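Local coordinates for D-alanyl-D-alanine carboxypeptidase (Penicillin binding protein) family protein (Francisella tularensis subsp. tularensis, PDB 6OSU) that probably removes the terminal D-alanine from peptidoglycan precursor peptides, as a serine D-Ala-D-Ala carboxypeptidase of the peptidase S11 family, at residues Gly201-Ala206 with Val212-Arg217. Sequence-based numbering, arbitrary orientation.
Sequences GLVWNA and VSIADR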
loop_
_atom_site.group_PDB
_atom_site.type_symbol
_atom_site.label_atom_id
_atom_site.label_comp_id
_atom_site.label_asym_id
_atom_site.label_seq_id
_atom_site.Cartn_x
_atom_site.Cartn_y
_atom_site.Cartn_z
ATOM N N GLY A 201 8.199 -16.238 6.714
ATOM C CA GLY A 201 7.448 -17.457 6.928
ATOM C C GLY A 201 7.000 -17.579 8.368
ATOM O O GLY A 201 7.134 -16.647 9.162
ATOM N N LEU A 202 6.466 -18.755 8.695
ATOM C CA LEU A 202 5.933 -19.033 10.023
ATOM C C LEU A 202 6.417 -20.398 10.489
ATOM O O LEU A 202 6.116 -21.417 9.859
ATOM C CB LEU A 202 4.401 -18.977 10.025
ATOM C CG LEU A 202 3.711 -19.441 11.312
ATOM C CD1 LEU A 202 4.119 -18.576 12.497
ATOM C CD2 LEU A 202 2.202 -19.450 11.144
ATOM N N VAL A 203 7.167 -20.413 11.587
ATOM C CA VAL A 203 7.574 -21.641 12.261
ATOM C C VAL A 203 6.607 -21.846 13.419
ATOM O O VAL A 203 6.658 -21.116 14.414
ATOM C CB VAL A 203 9.026 -21.566 12.749
ATOM C CG1 VAL A 203 9.452 -22.898 13.356
ATOM C CG2 VAL A 203 9.949 -21.163 11.608
ATOM N N TRP A 204 5.730 -22.842 13.300
ATOM C CA TRP A 204 4.566 -22.979 14.168
ATOM C C TRP A 204 4.626 -24.304 14.916
ATOM O O TRP A 204 4.638 -25.372 14.296
ATOM C CB TRP A 204 3.281 -22.872 13.344
ATOM C CG TRP A 204 2.014 -23.170 14.078
ATOM C CD1 TRP A 204 1.218 -24.266 13.919
ATOM C CD2 TRP A 204 1.375 -22.351 15.068
ATOM N NE1 TRP A 204 0.127 -24.187 14.753
ATOM C CE2 TRP A 204 0.201 -23.021 15.470
ATOM C CE3 TRP A 204 1.684 -21.121 15.658
ATOM C CZ2 TRP A 204 -0.662 -22.504 16.433
ATOM C CZ3 TRP A 204 0.825 -20.608 16.615
ATOM C CH2 TRP A 204 -0.335 -21.300 16.993
ATOM N N ASN A 205 4.664 -24.230 16.247
ATOM C CA ASN A 205 4.604 -25.416 17.103
ATOM C C ASN A 205 3.134 -25.746 17.326
ATOM O O ASN A 205 2.466 -25.125 18.155
ATOM C CB ASN A 205 5.325 -25.172 18.425
ATOM C CG ASN A 205 5.489 -26.443 19.251
ATOM O OD1 ASN A 205 4.722 -27.396 19.110
ATOM N ND2 ASN A 205 6.497 -26.457 20.121
ATOM N N ALA A 206 2.624 -26.731 16.582
ATOM C CA ALA A 206 1.217 -27.088 16.711
ATOM C C ALA A 206 0.923 -27.775 18.040
ATOM O O ALA A 206 -0.218 -27.740 18.512
ATOM C CB ALA A 206 0.792 -27.978 15.545
ATOM N N VAL A 212 7.800 -19.961 16.797
ATOM C CA VAL A 212 9.210 -19.791 17.119
ATOM C C VAL A 212 9.818 -18.853 16.088
ATOM O O VAL A 212 9.537 -18.971 14.891
ATOM C CB VAL A 212 9.972 -21.135 17.144
ATOM C CG1 VAL A 212 11.449 -20.908 17.448
ATOM C CG2 VAL A 212 9.362 -22.078 18.161
ATOM N N SER A 213 10.629 -17.909 16.559
ATOM C CA SER A 213 11.333 -16.996 15.668
ATOM C C SER A 213 12.108 -17.767 14.608
ATOM O O SER A 213 12.744 -18.784 14.898
ATOM C CB SER A 213 12.285 -16.111 16.476
ATOM O OG SER A 213 13.460 -15.812 15.740
ATOM N N ILE A 214 12.037 -17.281 13.367
ATOM C CA ILE A 214 12.813 -17.888 12.289
ATOM C C ILE A 214 14.303 -17.789 12.591
ATOM O O ILE A 214 15.080 -18.699 12.273
ATOM C CB ILE A 214 12.452 -17.235 10.940
ATOM C CG1 ILE A 214 11.052 -17.669 10.500
ATOM C CG2 ILE A 214 13.479 -17.576 9.871
ATOM C CD1 ILE A 214 10.678 -17.208 9.108
ATOM N N ALA A 215 14.721 -16.691 13.227
ATOM C CA ALA A 215 16.113 -16.559 13.639
ATOM C C ALA A 215 16.489 -17.624 14.660
ATOM O O ALA A 215 17.603 -18.159 14.628
ATOM C CB ALA A 215 16.367 -15.161 14.202
ATOM N N ASP A 216 15.570 -17.951 15.576
ATOM C CA ASP A 216 15.835 -19.029 16.524
ATOM C C ASP A 216 15.944 -20.376 15.825
ATOM O O ASP A 216 16.654 -21.265 16.307
ATOM C CB ASP A 216 14.750 -19.091 17.600
ATOM C CG ASP A 216 14.956 -18.063 18.697
ATOM O OD1 ASP A 216 13.999 -17.321 19.005
ATOM O OD2 ASP A 216 16.079 -17.990 19.240
ATOM N N ARG A 217 15.256 -20.548 14.695
ATOM C CA ARG A 217 15.374 -21.802 13.957
ATOM C C ARG A 217 16.733 -21.913 13.280
ATOM O O ARG A 217 17.359 -22.977 13.308
ATOM C CB ARG A 217 14.260 -21.924 12.921
ATOM C CG ARG A 217 14.209 -23.293 12.269
ATOM C CD ARG A 217 13.622 -23.250 10.871
ATOM N NE ARG A 217 13.604 -24.580 10.268
ATOM C CZ ARG A 217 13.207 -24.838 9.026
ATOM N NH1 ARG A 217 13.226 -26.083 8.568
ATOM N NH2 ARG A 217 12.795 -23.853 8.241
#
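Val203 is the residue to start with: its two methyls reach different parts of 212-217. CG1, anti to the backbone N (chi1 -176°), comes 4.2 Å from Val212 CB. CG2, on the side of the backbone N, faces Ile214 and meets Ile214 CG1 at 3.8 Å, the two side chains running at a slant to each other. The same methyl has the aliphatic part of Arg217 as a looser neighbour, with Arg217 CD 4.3 Å from Val203 CG2. Ile214 extends its chain (chi2 -173°) back to the start of the strand, which sets its CD1 against the backbone of Gly201, 3.6 Å from both Gly201 N and Gly201 O.

One backbone bond ties the two segments together: Val212 N donates to Val203 O over 2.9 Å (N-H...O 156°). Strands 201-205 and 210-212 pair as a beta-hairpin whose second strand leads straight into helix 214-220. Ser213 serves as N-cap of that helix: its OG accepts from Asp216 N at 3.0 Å, capping the first turn, whose Ile214 and Arg217 pack against Val203.

Strand 201-205 is the middle of a small antiparallel sheet, with 258-262 along its other edge; Phe258 and Leu260 also pack on Val203, and Phe258 touches Val212 as well. Gly201 lies about 11 Å from the side chain of Ser124, a predicted active-site residue. Chemically the interface is mostly apolar, consistent with hydrophobic packing holding the helix start against the strand, while a single backbone bond joins the returning chain to the strand at Val203.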